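Local coordinates for phosphoribosylaminoimidazole-succinocarboxamide synthase (Saccharomyces cerevisiae, PDB 2CNQ), which catalyses the ATP-dependent joining of L-aspartate to the carboxylate of CAIR, forming SAICAR in de novo purine biosynthesis, at residues A[39-44]-A[258-263]; A[10-15]-A[24-29]; A[138-143]-A[171-176]. All coordinates share one frame; numbering follows the deposited sequence.

Contact 1: A[39-44]-A[258-263]; sequences ISAYDV and YDKQFL. With ADP (adenosine-5'-diphosphate), chain F.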
loop_
_atom_site.group_PDB
_atom_site.type_symbol
_atom_site.label_atom_id
_atom_site.label_comp_id
_atom_site.label_asym_id
_atom_site.label_seq_id
_atom_site.Cartn_x
_atom_site.Cartn_y
_atom_site.Cartn_z
ATOM N N ILE A 39 1.210 -6.432 10.933
ATOM C CA ILE A 39 0.683 -5.105 10.720
ATOM C C ILE A 39 1.518 -4.168 11.516
ATOM O O ILE A 39 1.991 -4.494 12.582
ATOM C CB ILE A 39 -0.787 -5.029 11.076
ATOM C CG1 ILE A 39 -1.385 -3.682 10.702
ATOM C CG2 ILE A 39 -1.031 -5.354 12.523
ATOM C CD1 ILE A 39 -2.884 -3.674 10.733
ATOM N N SER A 40 1.713 -2.999 10.979
ATOM C CA SER A 40 2.546 -2.007 11.590
ATOM C C SER A 40 1.826 -0.712 11.589
ATOM O O SER A 40 0.924 -0.476 10.827
ATOM C CB SER A 40 3.810 -1.887 10.790
ATOM O OG SER A 40 3.543 -1.475 9.472
ATOM N N ALA A 41 2.243 0.163 12.468
ATOM C CA ALA A 41 1.724 1.511 12.462
ATOM C C ALA A 41 2.817 2.352 13.008
ATOM O O ALA A 41 3.529 1.944 13.910
ATOM C CB ALA A 41 0.512 1.614 13.298
ATOM N N TYR A 42 2.960 3.532 12.460
ATOM C CA TYR A 42 4.014 4.416 12.872
ATOM C C TYR A 42 5.346 3.707 12.832
ATOM O O TYR A 42 6.204 3.939 13.668
ATOM C CB TYR A 42 3.725 5.030 14.220
ATOM C CG TYR A 42 2.385 5.683 14.264
ATOM C CD1 TYR A 42 2.135 6.830 13.591
ATOM C CD2 TYR A 42 1.372 5.129 14.995
ATOM C CE1 TYR A 42 0.907 7.430 13.663
ATOM C CE2 TYR A 42 0.160 5.694 15.087
ATOM C CZ TYR A 42 -0.083 6.840 14.419
ATOM O OH TYR A 42 -1.315 7.416 14.541
ATOM N N ASP A 43 5.530 2.872 11.825
ATOM C CA ASP A 43 6.789 2.195 11.577
ATOM C C ASP A 43 7.158 1.191 12.619
ATOM O O ASP A 43 8.291 0.783 12.667
ATOM C CB ASP A 43 7.919 3.153 11.306
ATOM C CG ASP A 43 7.756 3.832 10.011
ATOM O OD1 ASP A 43 7.911 5.045 9.981
ATOM O OD2 ASP A 43 7.461 3.165 9.007
ATOM N N VAL A 44 6.196 0.728 13.401
ATOM C CA VAL A 44 6.457 -0.328 14.330
ATOM C C VAL A 44 5.469 -1.428 14.101
ATOM O O VAL A 44 4.287 -1.200 13.946
ATOM C CB VAL A 44 6.225 0.256 15.718
ATOM C CG1 VAL A 44 6.434 -0.782 16.731
ATOM C CG2 VAL A 44 7.138 1.466 15.933
ATOM N N TYR A 258 -11.499 2.648 6.798
ATOM C CA TYR A 258 -11.566 1.305 6.303
ATOM C C TYR A 258 -10.175 0.896 5.890
ATOM O O TYR A 258 -9.921 0.452 4.786
ATOM C CB TYR A 258 -12.564 1.171 5.186
ATOM C CG TYR A 258 -13.914 1.510 5.707
ATOM C CD1 TYR A 258 -14.730 0.531 6.192
ATOM C CD2 TYR A 258 -14.337 2.814 5.784
ATOM C CE1 TYR A 258 -15.935 0.844 6.777
ATOM C CE2 TYR A 258 -15.547 3.138 6.350
ATOM C CZ TYR A 258 -16.328 2.142 6.840
ATOM O OH TYR A 258 -17.525 2.415 7.420
ATOM N N ASP A 259 -9.257 1.056 6.834
ATOM C CA ASP A 259 -7.859 1.025 6.514
ATOM C C ASP A 259 -7.081 1.074 7.795
ATOM O O ASP A 259 -7.610 0.996 8.884
ATOM C CB ASP A 259 -7.541 2.201 5.608
ATOM C CG ASP A 259 -7.982 3.492 6.216
ATOM O OD1 ASP A 259 -7.626 3.728 7.375
ATOM O OD2 ASP A 259 -8.759 4.214 5.650
ATOM N N LYS A 260 -5.787 1.188 7.666
ATOM C CA LYS A 260 -4.921 1.136 8.800
ATOM C C LYS A 260 -5.122 2.287 9.727
ATOM O O LYS A 260 -4.648 2.227 10.843
ATOM C CB LYS A 260 -3.478 1.134 8.353
ATOM C CG LYS A 260 -2.550 0.689 9.472
ATOM C CD LYS A 260 -1.116 1.037 9.224
ATOM C CE LYS A 260 -0.553 0.344 8.037
ATOM N NZ LYS A 260 0.935 0.270 8.137
ATOM N N GLN A 261 -5.728 3.364 9.275
ATOM C CA GLN A 261 -5.885 4.499 10.135
ATOM C C GLN A 261 -6.619 4.131 11.400
ATOM O O GLN A 261 -6.364 4.711 12.431
ATOM C CB GLN A 261 -6.585 5.650 9.439
ATOM C CG GLN A 261 -6.377 6.943 10.142
ATOM C CD GLN A 261 -4.935 7.354 10.088
ATOM O OE1 GLN A 261 -4.289 7.213 9.065
ATOM N NE2 GLN A 261 -4.420 7.858 11.193
ATOM N N PHE A 262 -7.503 3.166 11.353
ATOM C CA PHE A 262 -8.179 2.746 12.535
ATOM C C PHE A 262 -7.167 2.330 13.578
ATOM O O PHE A 262 -7.277 2.669 14.738
ATOM C CB PHE A 262 -9.059 1.587 12.188
ATOM C CG PHE A 262 -9.629 0.939 13.372
ATOM C CD1 PHE A 262 -9.187 -0.300 13.744
ATOM C CD2 PHE A 262 -10.563 1.583 14.147
ATOM C CE1 PHE A 262 -9.674 -0.903 14.862
ATOM C CE2 PHE A 262 -11.059 0.983 15.260
ATOM C CZ PHE A 262 -10.606 -0.265 15.626
ATOM N N LEU A 263 -6.191 1.534 13.175
ATOM C CA LEU A 263 -5.193 1.055 14.100
ATOM C C LEU A 263 -4.309 2.170 14.516
ATOM O O LEU A 263 -4.007 2.305 15.678
ATOM C CB LEU A 263 -4.388 -0.054 13.473
ATOM C CG LEU A 263 -3.228 -0.510 14.325
ATOM C CD1 LEU A 263 -3.680 -1.087 15.652
ATOM C CD2 LEU A 263 -2.377 -1.481 13.564
HETATM P PB ADP F . 4.075 1.637 8.809
HETATM O O1B ADP F . 5.054 0.691 9.420
HETATM O O2B ADP F . 4.661 2.543 7.761
HETATM O O3B ADP F . 2.818 0.904 8.400
HETATM P PA ADP F . 2.540 3.665 9.212
HETATM O O1A ADP F . 1.595 4.340 10.130
HETATM O O2A ADP F . 1.729 3.050 8.132
HETATM O O3A ADP F . 3.585 2.708 9.902
HETATM O "O5'" ADP F . 3.502 4.674 8.499
HETATM C "C5'" ADP F . 2.987 5.475 7.457
HETATM C "C4'" ADP F . 3.944 6.550 6.987
HETATM O "O4'" ADP F . 4.107 7.470 8.061
HETATM C "C3'" ADP F . 5.286 5.951 6.654
HETATM O "O3'" ADP F . 5.892 6.694 5.612
HETATM C "C2'" ADP F . 6.023 6.132 7.943
HETATM O "O2'" ADP F . 7.407 6.236 7.725
HETATM C "C1'" ADP F . 5.468 7.443 8.450
HETATM N N9 ADP F . 5.509 7.551 9.903
HETATM C C8 ADP F . 5.269 6.557 10.740
HETATM N N7 ADP F . 5.395 6.961 12.011
HETATM C C5 ADP F . 5.703 8.247 11.976
HETATM C C6 ADP F . 5.943 9.217 13.022
HETATM N N6 ADP F . 5.866 8.819 14.315
HETATM N N1 ADP F . 6.247 10.462 12.614
HETATM C C2 ADP F . 6.324 10.809 11.294
HETATM N N3 ADP F . 6.098 9.943 10.278
HETATM C C4 ADP F . 5.786 8.660 10.578
HETATM O O HOH W 1 0.975 -2.828 8.090
HETATM O O HOH W 2 2.446 -1.796 7.092
#
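Ala41 and Leu263 bring the two backbones nearest, CA to CA 7.1 Å, where the type I' turn of 41-44 faces the first turn of helix 261-269. On the Ile39 side of the strand the contact is apolar: Ile39 CD1 and Leu263 CD2 meet tip to tip at 3.6 Å, and the small methyl of Ala41 lets the leucine branch pass close to the strand. Lys260 supplies the polar part. In the conformer described here, one of two, its chain bends at chi3 (-64°) and delivers NZ to Ser40 O at 2.8 Å, with the donor 48° above the carbonyl plane; how this amine meets the phosphates is doubtful, because it comes too near ADP O3B for an ordinary contact. The turn itself holds the nucleotide. Tyr42 and Asp43 take positive phi angles, which point successive N-H groups at the diphosphate: Tyr42 N lies 2.8 Å from ADP O1A, and Asp43 N lies 2.7 Å from ADP O3A, an almost straight bond (166°). Asp43 OD1 accepts from the ribose O2' of ADP at 2.6 Å and is also bonded to His170. Were Asp43 exchanged for an alanine, the ribose hydroxyl would probably lose this acceptor and His170 ND1 its mate, so the sugar could shift. The N-H groups of the turn thus grip the diphosphate oxygens, while Lys260 and Arg264, from a distant part of the sequence, add positive charge to the ADP pocket that probably offsets part of the phosphate charge.

Contact 2: A[10-15]-A[24-29]; sequences GILPLV and YEVDAG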
loop_
_atom_site.group_PDB
_atom_site.type_symbol
_atom_site.label_atom_id
_atom_site.label_comp_id
_atom_site.label_asym_id
_atom_site.label_seq_id
_atom_site.Cartn_x
_atom_site.Cartn_y
_atom_site.Cartn_z
ATOM N N GLY A 10 15.495 -22.026 4.301
ATOM C CA GLY A 10 16.580 -21.775 3.414
ATOM C C GLY A 10 16.342 -22.212 2.017
ATOM O O GLY A 10 17.258 -22.204 1.231
ATOM N N ILE A 11 15.122 -22.566 1.656
ATOM C CA ILE A 11 14.866 -23.062 0.337
ATOM C C ILE A 11 15.135 -22.004 -0.701
ATOM O O ILE A 11 15.601 -22.301 -1.773
ATOM C CB ILE A 11 13.482 -23.612 0.267
ATOM C CG1 ILE A 11 13.428 -24.891 1.097
ATOM C CG2 ILE A 11 13.061 -23.884 -1.151
ATOM C CD1 ILE A 11 12.035 -25.290 1.439
ATOM N N LEU A 12 14.833 -20.760 -0.363
ATOM C CA LEU A 12 15.172 -19.600 -1.165
ATOM C C LEU A 12 15.896 -18.670 -0.257
ATOM O O LEU A 12 15.562 -18.565 0.893
ATOM C CB LEU A 12 13.953 -18.884 -1.658
ATOM C CG LEU A 12 13.022 -19.673 -2.534
ATOM C CD1 LEU A 12 11.812 -18.841 -2.809
ATOM C CD2 LEU A 12 13.705 -20.105 -3.802
ATOM N N PRO A 13 16.828 -17.913 -0.785
ATOM C CA PRO A 13 17.438 -16.881 0.012
ATOM C C PRO A 13 16.447 -15.818 0.371
ATOM O O PRO A 13 15.602 -15.452 -0.426
ATOM C CB PRO A 13 18.501 -16.321 -0.907
ATOM C CG PRO A 13 18.719 -17.334 -1.983
ATOM C CD PRO A 13 17.377 -17.981 -2.132
ATOM N N LEU A 14 16.596 -15.290 1.554
ATOM C CA LEU A 14 15.793 -14.202 1.997
ATOM C C LEU A 14 16.401 -12.933 1.537
ATOM O O LEU A 14 17.538 -12.669 1.850
ATOM C CB LEU A 14 15.701 -14.258 3.502
ATOM C CG LEU A 14 14.832 -13.200 4.170
ATOM C CD1 LEU A 14 13.393 -13.362 3.789
ATOM C CD2 LEU A 14 15.037 -13.284 5.640
ATOM N N VAL A 15 15.661 -12.134 0.813
ATOM C CA VAL A 15 16.102 -10.834 0.408
ATOM C C VAL A 15 15.854 -9.850 1.497
ATOM O O VAL A 15 16.718 -9.059 1.825
ATOM C CB VAL A 15 15.429 -10.416 -0.872
ATOM C CG1 VAL A 15 15.732 -8.997 -1.219
ATOM C CG2 VAL A 15 15.855 -11.360 -1.968
ATOM N N TYR A 24 11.732 -13.237 -0.825
ATOM C CA TYR A 24 12.746 -14.216 -1.114
ATOM C C TYR A 24 13.174 -14.091 -2.542
ATOM O O TYR A 24 12.417 -13.667 -3.405
ATOM C CB TYR A 24 12.202 -15.610 -0.898
ATOM C CG TYR A 24 11.867 -15.875 0.523
ATOM C CD1 TYR A 24 12.790 -16.446 1.366
ATOM C CD2 TYR A 24 10.640 -15.525 1.034
ATOM C CE1 TYR A 24 12.494 -16.691 2.661
ATOM C CE2 TYR A 24 10.338 -15.759 2.336
ATOM C CZ TYR A 24 11.273 -16.318 3.145
ATOM O OH TYR A 24 11.022 -16.579 4.452
ATOM N N GLU A 25 14.370 -14.558 -2.812
ATOM C CA GLU A 25 14.886 -14.565 -4.151
ATOM C C GLU A 25 14.574 -15.851 -4.804
ATOM O O GLU A 25 15.040 -16.904 -4.378
ATOM C CB GLU A 25 16.376 -14.375 -4.112
ATOM C CG GLU A 25 17.025 -14.611 -5.433
ATOM C CD GLU A 25 18.477 -14.326 -5.351
ATOM O OE1 GLU A 25 18.873 -13.194 -4.970
ATOM O OE2 GLU A 25 19.236 -15.254 -5.586
ATOM N N VAL A 26 13.801 -15.788 -5.851
ATOM C CA VAL A 26 13.518 -16.954 -6.644
ATOM C C VAL A 26 14.646 -17.193 -7.586
ATOM O O VAL A 26 15.071 -18.318 -7.784
ATOM C CB VAL A 26 12.189 -16.800 -7.335
ATOM C CG1 VAL A 26 11.929 -17.939 -8.276
ATOM C CG2 VAL A 26 11.107 -16.744 -6.299
ATOM N N ASP A 27 15.100 -16.144 -8.231
ATOM C CA ASP A 27 16.231 -16.241 -9.065
ATOM C C ASP A 27 16.736 -14.867 -9.222
ATOM O O ASP A 27 16.296 -13.922 -8.554
ATOM C CB ASP A 27 15.900 -16.920 -10.397
ATOM C CG ASP A 27 14.881 -16.185 -11.201
ATOM O OD1 ASP A 27 14.128 -16.855 -11.875
ATOM O OD2 ASP A 27 14.803 -14.943 -11.160
ATOM N N ALA A 28 17.703 -14.726 -10.088
ATOM C CA ALA A 28 18.348 -13.475 -10.207
ATOM C C ALA A 28 17.408 -12.331 -10.481
ATOM O O ALA A 28 17.696 -11.218 -10.126
ATOM C CB ALA A 28 19.405 -13.555 -11.282
ATOM N N GLY A 29 16.316 -12.567 -11.154
ATOM C CA GLY A 29 15.421 -11.504 -11.528
ATOM C C GLY A 29 14.090 -11.480 -10.842
ATOM O O GLY A 29 13.275 -10.641 -11.156
#
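Leu14 and Tyr24 face each other as an antiparallel non-hydrogen-bonded pair, their side chains on the same side of the hairpin formed by strands 14-17 and 21-25. The closely packed part lies at the buried Leu12 and Tyr24. Leu12 crosses the tyrosine side chain at about a right angle: its CD1 sits 3.8 Å from Tyr24 CB and 4.1 Å from Val26 CG2, and its carbonyl oxygen lies at the ring edge. Leu32 and Leu93 close round this leucine, while the phenol hydroxyl reaches Thr6, so a tyrosine suits a site greasy along the ring and polar at its end. One backbone bond ties the segments, Glu25 N to Pro13 O at 2.8 Å and 165°; a proline, lacking an N-H, is no handicap where its carbonyl is what the pairing uses. The looser side, open to solvent, is made by Pro13, Leu14 and Val15. A chi1 of -178° swings the Leu14 side chain away from its own N-H and sets CD1 over one ring face, 3.8 Å from the Tyr24 centroid, a CH-pi contact. Val15 CG2 lies 3.7 Å from Glu25 CB, and the glutamate stretches past Pro13, with Pro13 CG 4.2 Å from Glu25 OE2 in one of its two conformers. Glu25 OE1 makes a long, weak ion pair with Lys111. Apolar contacts round the Tyr24 ring thus combine with backbone pairing to hold the edge of the four-stranded sheet, and the acid contributes chiefly through its aliphatic stem and its backbone N-H.

Contact 3: A[138-143]-A[171-176]; sequences TVHGLK and DENISP. With ADP (adenosine-5'-diphosphate), chain F.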
loop_
_atom_site.group_PDB
_atom_site.type_symbol
_atom_site.label_atom_id
_atom_site.label_comp_id
_atom_site.label_asym_id
_atom_site.label_seq_id
_atom_site.Cartn_x
_atom_site.Cartn_y
_atom_site.Cartn_z
ATOM N N THR A 138 -0.054 24.687 2.995
ATOM C CA THR A 138 0.582 23.935 1.943
ATOM C C THR A 138 0.475 22.474 2.259
ATOM O O THR A 138 0.207 22.068 3.381
ATOM C CB THR A 138 2.054 24.320 1.791
ATOM O OG1 THR A 138 2.705 24.143 3.046
ATOM C CG2 THR A 138 2.175 25.733 1.354
ATOM N N VAL A 139 0.782 21.676 1.262
ATOM C CA VAL A 139 0.969 20.253 1.495
ATOM C C VAL A 139 2.284 19.815 0.896
ATOM O O VAL A 139 2.460 20.057 -0.275
ATOM C CB VAL A 139 -0.192 19.487 0.899
ATOM C CG1 VAL A 139 0.064 18.009 1.029
ATOM C CG2 VAL A 139 -1.480 19.891 1.613
ATOM N N HIS A 140 3.205 19.208 1.682
ATOM C CA HIS A 140 4.507 18.879 1.131
ATOM C C HIS A 140 5.077 20.128 0.477
ATOM O O HIS A 140 5.714 20.099 -0.571
ATOM C CB HIS A 140 4.457 17.717 0.165
ATOM C CG HIS A 140 4.083 16.426 0.795
ATOM N ND1 HIS A 140 4.813 15.291 0.577
ATOM C CD2 HIS A 140 3.075 16.056 1.607
ATOM C CE1 HIS A 140 4.232 14.264 1.179
ATOM N NE2 HIS A 140 3.178 14.702 1.831
ATOM N N GLY A 141 4.880 21.252 1.154
ATOM C CA GLY A 141 5.379 22.514 0.678
ATOM C C GLY A 141 4.619 23.145 -0.462
ATOM O O GLY A 141 4.911 24.273 -0.821
ATOM N N LEU A 142 3.590 22.482 -0.984
ATOM C CA LEU A 142 2.815 22.979 -2.105
ATOM C C LEU A 142 1.698 23.856 -1.577
ATOM O O LEU A 142 0.920 23.447 -0.749
ATOM C CB LEU A 142 2.157 21.816 -2.832
ATOM C CG LEU A 142 3.133 20.849 -3.476
ATOM C CD1 LEU A 142 2.429 19.563 -3.774
ATOM C CD2 LEU A 142 3.728 21.451 -4.730
ATOM N N LYS A 143 1.443 24.956 -2.309
ATOM C CA LYS A 143 0.332 25.814 -1.973
ATOM C C LYS A 143 -1.017 25.292 -2.501
ATOM O O LYS A 143 -1.178 24.551 -3.493
ATOM C CB LYS A 143 0.654 27.261 -2.226
ATOM C CG LYS A 143 1.650 27.768 -1.163
ATOM C CD LYS A 143 2.760 28.459 -1.796
ATOM C CE LYS A 143 2.093 29.357 -2.835
ATOM N NZ LYS A 143 2.841 30.438 -3.385
ATOM N N ASP A 171 9.552 7.958 7.120
ATOM C CA ASP A 171 9.574 8.618 5.861
ATOM C C ASP A 171 9.392 10.102 6.093
ATOM O O ASP A 171 8.681 10.529 6.990
ATOM C CB ASP A 171 8.446 8.141 4.996
ATOM C CG ASP A 171 8.532 6.697 4.648
ATOM O OD1 ASP A 171 9.582 6.069 4.787
ATOM O OD2 ASP A 171 7.514 6.197 4.187
ATOM N N GLU A 172 9.974 10.884 5.213
ATOM C CA GLU A 172 9.894 12.322 5.305
ATOM C C GLU A 172 9.082 12.835 4.153
ATOM O O GLU A 172 9.393 12.536 3.027
ATOM C CB GLU A 172 11.287 12.910 5.226
ATOM C CG GLU A 172 12.135 12.587 6.411
ATOM C CD GLU A 172 13.531 13.167 6.333
ATOM O OE1 GLU A 172 14.122 13.423 7.405
ATOM O OE2 GLU A 172 14.051 13.356 5.215
ATOM N N ASN A 173 8.078 13.642 4.430
ATOM C CA ASN A 173 7.356 14.271 3.375
ATOM C C ASN A 173 8.228 15.274 2.705
ATOM O O ASN A 173 8.834 16.098 3.359
ATOM C CB ASN A 173 6.141 14.983 3.903
ATOM C CG ASN A 173 5.069 14.079 4.355
ATOM O OD1 ASN A 173 4.158 14.525 5.060
ATOM N ND2 ASN A 173 5.109 12.867 3.967
ATOM N N ILE A 174 8.289 15.229 1.400
ATOM C CA ILE A 174 9.106 16.129 0.659
ATOM C C ILE A 174 8.285 16.726 -0.444
ATOM O O ILE A 174 7.277 16.199 -0.876
ATOM C CB ILE A 174 10.344 15.428 0.106
ATOM C CG1 ILE A 174 10.017 14.205 -0.707
ATOM C CG2 ILE A 174 11.310 15.135 1.214
ATOM C CD1 ILE A 174 11.134 13.679 -1.489
ATOM N N SER A 175 8.750 17.842 -0.939
ATOM C CA SER A 175 8.102 18.455 -2.057
ATOM C C SER A 175 8.376 17.682 -3.297
ATOM O O SER A 175 9.363 16.983 -3.412
ATOM C CB SER A 175 8.647 19.864 -2.215
ATOM O OG SER A 175 9.991 19.778 -2.589
ATOM N N PRO A 176 7.552 17.896 -4.303
ATOM C CA PRO A 176 7.894 17.387 -5.605
ATOM C C PRO A 176 9.229 17.864 -6.086
ATOM O O PRO A 176 9.950 17.119 -6.706
ATOM C CB PRO A 176 6.745 17.857 -6.460
ATOM C CG PRO A 176 5.592 17.929 -5.509
ATOM C CD PRO A 176 6.206 18.455 -4.263
HETATM P PB ADP F . 4.075 1.637 8.809
HETATM O O1B ADP F . 5.054 0.691 9.420
HETATM O O2B ADP F . 4.661 2.543 7.761
HETATM O O3B ADP F . 2.818 0.904 8.400
HETATM P PA ADP F . 2.540 3.665 9.212
HETATM O O1A ADP F . 1.595 4.340 10.130
HETATM O O2A ADP F . 1.729 3.050 8.132
HETATM O O3A ADP F . 3.585 2.708 9.902
HETATM O "O5'" ADP F . 3.502 4.674 8.499
HETATM C "C5'" ADP F . 2.987 5.475 7.457
HETATM C "C4'" ADP F . 3.944 6.550 6.987
HETATM O "O4'" ADP F . 4.107 7.470 8.061
HETATM C "C3'" ADP F . 5.286 5.951 6.654
HETATM O "O3'" ADP F . 5.892 6.694 5.612
HETATM C "C2'" ADP F . 6.023 6.132 7.943
HETATM O "O2'" ADP F . 7.407 6.236 7.725
HETATM C "C1'" ADP F . 5.468 7.443 8.450
HETATM N N9 ADP F . 5.509 7.551 9.903
HETATM C C8 ADP F . 5.269 6.557 10.740
HETATM N N7 ADP F . 5.395 6.961 12.011
HETATM C C5 ADP F . 5.703 8.247 11.976
HETATM C C6 ADP F . 5.943 9.217 13.022
HETATM N N6 ADP F . 5.866 8.819 14.315
HETATM N N1 ADP F . 6.247 10.462 12.614
HETATM C C2 ADP F . 6.324 10.809 11.294
HETATM N N3 ADP F . 6.098 9.943 10.278
HETATM C C4 ADP F . 5.786 8.660 10.578
#
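His140 and Asn173 are stacked, the imidazole and amide planes tilted by 24° while the two side chains cross at about a right angle. Asn173 CB stands over the ring face, 3.5 Å from the His140 centroid, and a chi1 of -71°, with CG beside the asparagine's own N, carries the amide on across the CE1-NE2 side. At the ring edge, ND1 donates to Ile174 O at 3.0 Å; the acceptor lies only 7° out of the ring plane, although the donor sits above the carbonyl plane. NE2 pairs with Arg122 and Asn173 OD1 with Ser128, so both flat groups are fixed in rotation. His140 and Gly141 are the central residues of the type I' turn Val139-Leu142; both have positive phi, which at the second suits glycine. Beyond it Leu142 CD2 rests against Pro176 CD, 3.9 Å away, and Ser175, whose CA lies 3.3 Å from His140 O, caps the following helix at Gln178. At the other end of the loop, Asp171 N donates to ADP O2' at 2.8 Å, while its carboxylate bonds AMZ. With ND1 as donor, NE2 is probably the acceptor for Arg122, consistent with a neutral imidazole linking the hairpin to the AMZ pocket.

In the fold
Contact 1 is the buried one, its centre 11 Å from the centre of the chain; contact 3 is a surface contact, and contact 2, partly buried, lies farthest out. Contacts 1 and 3 approach to about 4 Å between nearest atoms and share ADP, 39-44 and 258-263 handling its phosphates while Asp171 joins Asp43 at the ribose. Their two I' turns do different work: one binds a ligand through N-H groups, the other presents a histidine to a loop. Contact 2, about 16 Å from contact 1 at nearest atoms, unites neighbouring strands of one sheet with mostly apolar side chains. Contact 1 mixes apolar packing with polar ligand binding, and contact 3 rests chiefly on a polar stack.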